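Local coordinates for protein myosin-I heavy chain (Dictyostelium discoideum, PDB 5EJR) that is an actin-based motor with ATPase activity that takes part in early phagocytosis and adhesion, here represented by its second tail MyTH4-FERM unit, at residues S52-E57 and R104-C109; L130-S135 and I170-E175. All coordinates share one frame; numbering follows the deposited sequence. Where two conformers were deposited one is given.

Contact 1: residues S52-E57 and R104-C109; sequences SLIEME and RDEIYC
Asp-105 opens the helical side of this contact, its CB lying 4.0 Å from CD1 of Ile-54. Its carboxylate looks to a different partner, Ser-141, so the residue meets the loop through CB and its backbone. One residue on, Glu-106 carries most of the interface. The CD1 methyl of Ile-54 rests against its backbone, 3.7 Å from Glu-106 N, while the side chain turns about the CB-CG bond (chi2 -81°) and sends its carboxylate to the loop. There, in the conformer given of two, Glu-106 OE2 accepts a nearly straight hydrogen bond from Leu-53 N, at 3.1 Å with an N-H...O angle of 167°, through the lone pair facing away from OE1. A weak bond from Gln-110 NE2 reaches the same oxygen. The methyl CE of Met-56 touches Glu-106 CG at 4.0 Å, the two chains crossing at about a right angle. Cys-109, a turn further along the helix, gives its CB to Leu-53 CD1 at 4.1 Å and its SG to Ile-54 CD1. Within the loop, Ser-52 OG closes on Ile-54 O (2.7 Å) and is also bonded to Arg-15. The contact thus joins the loop before helix 58-75 to helix 104-113, within the MyTH4 region. Burial beside carbons of Ser-52 and Leu-53 may raise the carboxylate's pKa; in this conformer both bonds would offset that, though the second conformer suggests an impermanent grip.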
# COMPACT_ATOMS: atom_id res chain seq x y z
N SER A 52 4.21 -32.52 -11.50
CA SER A 52 3.51 -31.45 -12.22
C SER A 52 2.65 -32.01 -13.37
O SER A 52 2.94 -33.10 -13.86
CB SER A 52 4.51 -30.43 -12.77
OG SER A 52 5.33 -30.97 -13.79
N LEU A 53 1.60 -31.26 -13.77
CA LEU A 53 0.70 -31.64 -14.87
C LEU A 53 1.41 -31.51 -16.21
O LEU A 53 1.24 -32.36 -17.09
CB LEU A 53 -0.59 -30.78 -14.89
CG LEU A 53 -1.47 -30.72 -13.63
CD1 LEU A 53 -2.71 -29.89 -13.90
CD2 LEU A 53 -1.90 -32.12 -13.16
N ILE A 54 2.19 -30.44 -16.39
CA ILE A 54 2.94 -30.21 -17.62
C ILE A 54 4.33 -30.83 -17.48
O ILE A 54 4.93 -30.76 -16.41
CB ILE A 54 2.97 -28.69 -17.97
CG1 ILE A 54 1.56 -28.19 -18.38
CG2 ILE A 54 4.00 -28.35 -19.07
CD1 ILE A 54 1.34 -26.68 -18.20
N GLU A 55 4.84 -31.45 -18.57
CA GLU A 55 6.18 -32.01 -18.55
C GLU A 55 7.14 -30.84 -18.61
O GLU A 55 7.09 -30.03 -19.55
CB GLU A 55 6.41 -32.97 -19.73
CG GLU A 55 7.74 -33.72 -19.63
CD GLU A 55 8.06 -34.62 -20.81
OE1 GLU A 55 7.68 -35.81 -20.76
OE2 GLU A 55 8.67 -34.13 -21.79
N MET A 56 7.96 -30.71 -17.56
CA MET A 56 8.97 -29.67 -17.42
C MET A 56 10.10 -30.16 -16.52
O MET A 56 9.97 -31.25 -15.95
CB MET A 56 8.35 -28.36 -16.88
CG MET A 56 7.73 -28.51 -15.51
SD MET A 56 6.46 -27.26 -15.22
CE MET A 56 6.28 -27.45 -13.57
N GLU A 57 11.17 -29.34 -16.36
CA GLU A 57 12.36 -29.59 -15.53
C GLU A 57 11.94 -29.93 -14.11
O GLU A 57 10.93 -29.41 -13.64
CB GLU A 57 13.29 -28.37 -15.53
CG GLU A 57 13.79 -27.95 -16.90
CD GLU A 57 12.94 -26.93 -17.63
OE1 GLU A 57 11.87 -27.31 -18.16
OE2 GLU A 57 13.35 -25.74 -17.67
N ARG A 104 3.61 -20.42 -14.85
CA ARG A 104 2.32 -19.74 -15.02
C ARG A 104 1.23 -20.61 -15.65
O ARG A 104 0.16 -20.72 -15.06
CB ARG A 104 2.48 -18.42 -15.77
CG ARG A 104 3.11 -17.38 -14.86
CD ARG A 104 3.58 -16.16 -15.61
NE ARG A 104 4.32 -15.26 -14.74
CZ ARG A 104 4.74 -14.06 -15.11
NH1 ARG A 104 4.50 -13.62 -16.34
NH2 ARG A 104 5.40 -13.29 -14.26
N ASP A 105 1.51 -21.26 -16.82
CA ASP A 105 0.58 -22.18 -17.49
C ASP A 105 0.16 -23.31 -16.55
O ASP A 105 -1.02 -23.67 -16.50
CB ASP A 105 1.20 -22.77 -18.76
CG ASP A 105 1.34 -21.78 -19.89
OD1 ASP A 105 0.75 -20.68 -19.80
OD2 ASP A 105 2.05 -22.09 -20.85
N GLU A 106 1.14 -23.85 -15.81
CA GLU A 106 0.96 -24.92 -14.84
C GLU A 106 0.06 -24.50 -13.68
O GLU A 106 -0.72 -25.33 -13.20
CB GLU A 106 2.34 -25.40 -14.37
CG GLU A 106 2.37 -26.88 -14.05
CD GLU A 106 1.83 -27.25 -12.68
OE1 GLU A 106 1.79 -26.37 -11.79
OE2 GLU A 106 1.46 -28.44 -12.49
N ILE A 107 0.14 -23.22 -13.23
CA ILE A 107 -0.71 -22.72 -12.15
C ILE A 107 -2.17 -22.67 -12.64
O ILE A 107 -3.03 -23.20 -11.93
CB ILE A 107 -0.21 -21.40 -11.50
CG1 ILE A 107 1.19 -21.62 -10.88
CG2 ILE A 107 -1.20 -20.94 -10.41
CD1 ILE A 107 1.92 -20.35 -10.38
N TYR A 108 -2.41 -22.12 -13.87
CA TYR A 108 -3.72 -21.99 -14.51
C TYR A 108 -4.38 -23.35 -14.76
O TYR A 108 -5.58 -23.50 -14.54
CB TYR A 108 -3.60 -21.25 -15.85
CG TYR A 108 -3.74 -19.74 -15.75
CD1 TYR A 108 -4.99 -19.13 -15.79
CD2 TYR A 108 -2.62 -18.92 -15.69
CE1 TYR A 108 -5.12 -17.74 -15.75
CE2 TYR A 108 -2.74 -17.53 -15.61
CZ TYR A 108 -3.99 -16.95 -15.65
OH TYR A 108 -4.09 -15.58 -15.63
N CYS A 109 -3.60 -24.35 -15.22
CA CYS A 109 -4.06 -25.72 -15.46
C CYS A 109 -4.42 -26.41 -14.15
O CYS A 109 -5.47 -27.02 -14.10
CB CYS A 109 -3.05 -26.52 -16.27
SG CYS A 109 -2.82 -25.92 -17.96

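Contact 2: residues L130-S135 and I170-E175; sequences LIYFLS and IAVCIE
Cys-173 sets its sulfur over the backbone of the facing helix, with SG 3.6 Å from Tyr-132 N and 3.9 Å from Tyr-132 CB. Ile-131 also meets the sulfur, its CG2 methyl 3.8 Å from Cys-173 SG. The short side chain is consistent with the close approach of the two helices: the axes of 130-135 and 170-175 come to 8.9 Å and run almost parallel, at 16°, and the CA atoms of Tyr-132 and Cys-173 are 4.9 Å apart. With CG anti to the backbone N (chi1 165°), Tyr-132 swings its ring out beside Val-172, where both valine methyls come to the CD1-CE1 bond of the ring, CG1 obliquely: CG1 lies 4.0 Å from Tyr-132 CD1, and CG2 is at the same distance from CE1. Ser-135 packs against Cys-173 O without bonding to it, and its hydroxyl donates to Tyr-132 O in its own helix at 2.7 Å. The joint is therefore mainly apolar packing, with no hydrogen bond between the segments. Within the MyTH4 bundle, helix 121-137 meets helices 86-99 and 104-113 through Leu-130, Phe-133 and Leu-134, and Tyr-132 stacks on Phe-200 of helix 194-205; helix 164-178 turns Ile-170 and Ile-174 to helix 142-159.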
# COMPACT_ATOMS: atom_id res chain seq x y z
N LEU A 130 -9.74 -18.18 -7.76
CA LEU A 130 -8.28 -18.24 -7.94
C LEU A 130 -7.94 -17.88 -9.37
O LEU A 130 -7.02 -17.09 -9.58
CB LEU A 130 -7.72 -19.62 -7.53
CG LEU A 130 -6.25 -19.95 -7.89
CD1 LEU A 130 -5.27 -18.95 -7.27
CD2 LEU A 130 -5.89 -21.33 -7.41
N ILE A 131 -8.70 -18.37 -10.37
CA ILE A 131 -8.46 -18.04 -11.78
C ILE A 131 -8.61 -16.53 -12.00
O ILE A 131 -7.81 -15.91 -12.72
CB ILE A 131 -9.35 -18.88 -12.73
CG1 ILE A 131 -8.91 -20.37 -12.69
CG2 ILE A 131 -9.32 -18.33 -14.15
CD1 ILE A 131 -9.93 -21.40 -13.26
N TYR A 132 -9.63 -15.93 -11.35
CA TYR A 132 -9.85 -14.48 -11.42
C TYR A 132 -8.61 -13.72 -10.92
O TYR A 132 -8.14 -12.80 -11.59
CB TYR A 132 -11.08 -14.08 -10.61
CG TYR A 132 -11.14 -12.59 -10.35
CD1 TYR A 132 -11.55 -11.71 -11.34
CD2 TYR A 132 -10.72 -12.05 -9.13
CE1 TYR A 132 -11.56 -10.33 -11.13
CE2 TYR A 132 -10.72 -10.67 -8.91
CZ TYR A 132 -11.16 -9.82 -9.91
OH TYR A 132 -11.19 -8.46 -9.70
N PHE A 133 -8.11 -14.10 -9.72
CA PHE A 133 -6.97 -13.47 -9.05
C PHE A 133 -5.66 -13.73 -9.79
O PHE A 133 -4.76 -12.89 -9.73
CB PHE A 133 -6.89 -13.85 -7.57
CG PHE A 133 -7.97 -13.21 -6.71
CD1 PHE A 133 -8.10 -11.83 -6.66
CD2 PHE A 133 -8.81 -13.99 -5.93
CE1 PHE A 133 -9.09 -11.23 -5.86
CE2 PHE A 133 -9.81 -13.39 -5.13
CZ PHE A 133 -9.95 -12.02 -5.11
N LEU A 134 -5.57 -14.82 -10.58
CA LEU A 134 -4.40 -15.05 -11.42
C LEU A 134 -4.52 -14.12 -12.62
O LEU A 134 -3.55 -13.45 -12.98
CB LEU A 134 -4.30 -16.50 -11.94
CG LEU A 134 -4.12 -17.64 -10.94
CD1 LEU A 134 -4.34 -18.98 -11.62
CD2 LEU A 134 -2.74 -17.61 -10.32
N SER A 135 -5.72 -14.08 -13.25
CA SER A 135 -5.97 -13.28 -14.45
C SER A 135 -5.77 -11.76 -14.25
O SER A 135 -5.47 -11.07 -15.22
CB SER A 135 -7.34 -13.58 -15.05
OG SER A 135 -8.37 -13.04 -14.23
N ILE A 170 -17.21 -16.78 -14.06
CA ILE A 170 -16.42 -17.30 -15.18
C ILE A 170 -16.32 -16.20 -16.24
O ILE A 170 -15.27 -16.03 -16.86
CB ILE A 170 -16.98 -18.63 -15.75
CG1 ILE A 170 -16.85 -19.79 -14.74
CG2 ILE A 170 -16.30 -18.99 -17.09
CD1 ILE A 170 -17.67 -21.14 -15.13
N ALA A 171 -17.43 -15.46 -16.45
CA ALA A 171 -17.43 -14.36 -17.41
C ALA A 171 -16.44 -13.23 -17.00
O ALA A 171 -15.88 -12.60 -17.90
CB ALA A 171 -18.84 -13.80 -17.58
N VAL A 172 -16.23 -13.00 -15.68
CA VAL A 172 -15.27 -11.96 -15.24
C VAL A 172 -13.83 -12.46 -15.51
O VAL A 172 -13.01 -11.67 -15.98
CB VAL A 172 -15.49 -11.37 -13.81
CG1 VAL A 172 -15.22 -12.37 -12.69
CG2 VAL A 172 -14.69 -10.09 -13.59
N CYS A 173 -13.57 -13.78 -15.32
CA CYS A 173 -12.27 -14.40 -15.64
C CYS A 173 -11.94 -14.17 -17.09
O CYS A 173 -10.82 -13.75 -17.40
CB CYS A 173 -12.27 -15.88 -15.31
SG CYS A 173 -12.43 -16.24 -13.55
N ILE A 174 -12.92 -14.41 -17.98
CA ILE A 174 -12.81 -14.23 -19.44
C ILE A 174 -12.51 -12.75 -19.76
O ILE A 174 -11.66 -12.49 -20.61
CB ILE A 174 -14.09 -14.75 -20.16
CG1 ILE A 174 -14.23 -16.28 -19.99
CG2 ILE A 174 -14.14 -14.34 -21.66
CD1 ILE A 174 -15.68 -16.85 -20.19
N GLU A 175 -13.20 -11.81 -19.07
CA GLU A 175 -13.00 -10.36 -19.25
C GLU A 175 -11.56 -9.98 -18.90
O GLU A 175 -10.90 -9.28 -19.68
CB GLU A 175 -13.99 -9.55 -18.38
CG GLU A 175 -13.83 -8.03 -18.50
CD GLU A 175 -14.16 -7.20 -17.27
OE1 GLU A 175 -15.06 -7.60 -16.49
OE2 GLU A 175 -13.55 -6.12 -17.11

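Both contacts belong to the MyTH4 region, but they sample different levels of it. Contact 1 is partly buried and fastens an irregular segment to helix 104-113, whereas contact 2 is a buried pairing of two helices deeper in the bundle. The chemistry differs accordingly: in contact 1 a side-chain carboxylate takes up one loop N-H, in the conformer given, whereas contact 2 is mainly packing of sulfur and hydrocarbon between two helices. Helices 104-113 and 121-137, consecutive in the chain, also pack together: Tyr-108 OH lies 3.2 Å from Ser-135 CA, and Ile-107 packs on Leu-134, linking the two contacts whose centres are about 18 Å apart.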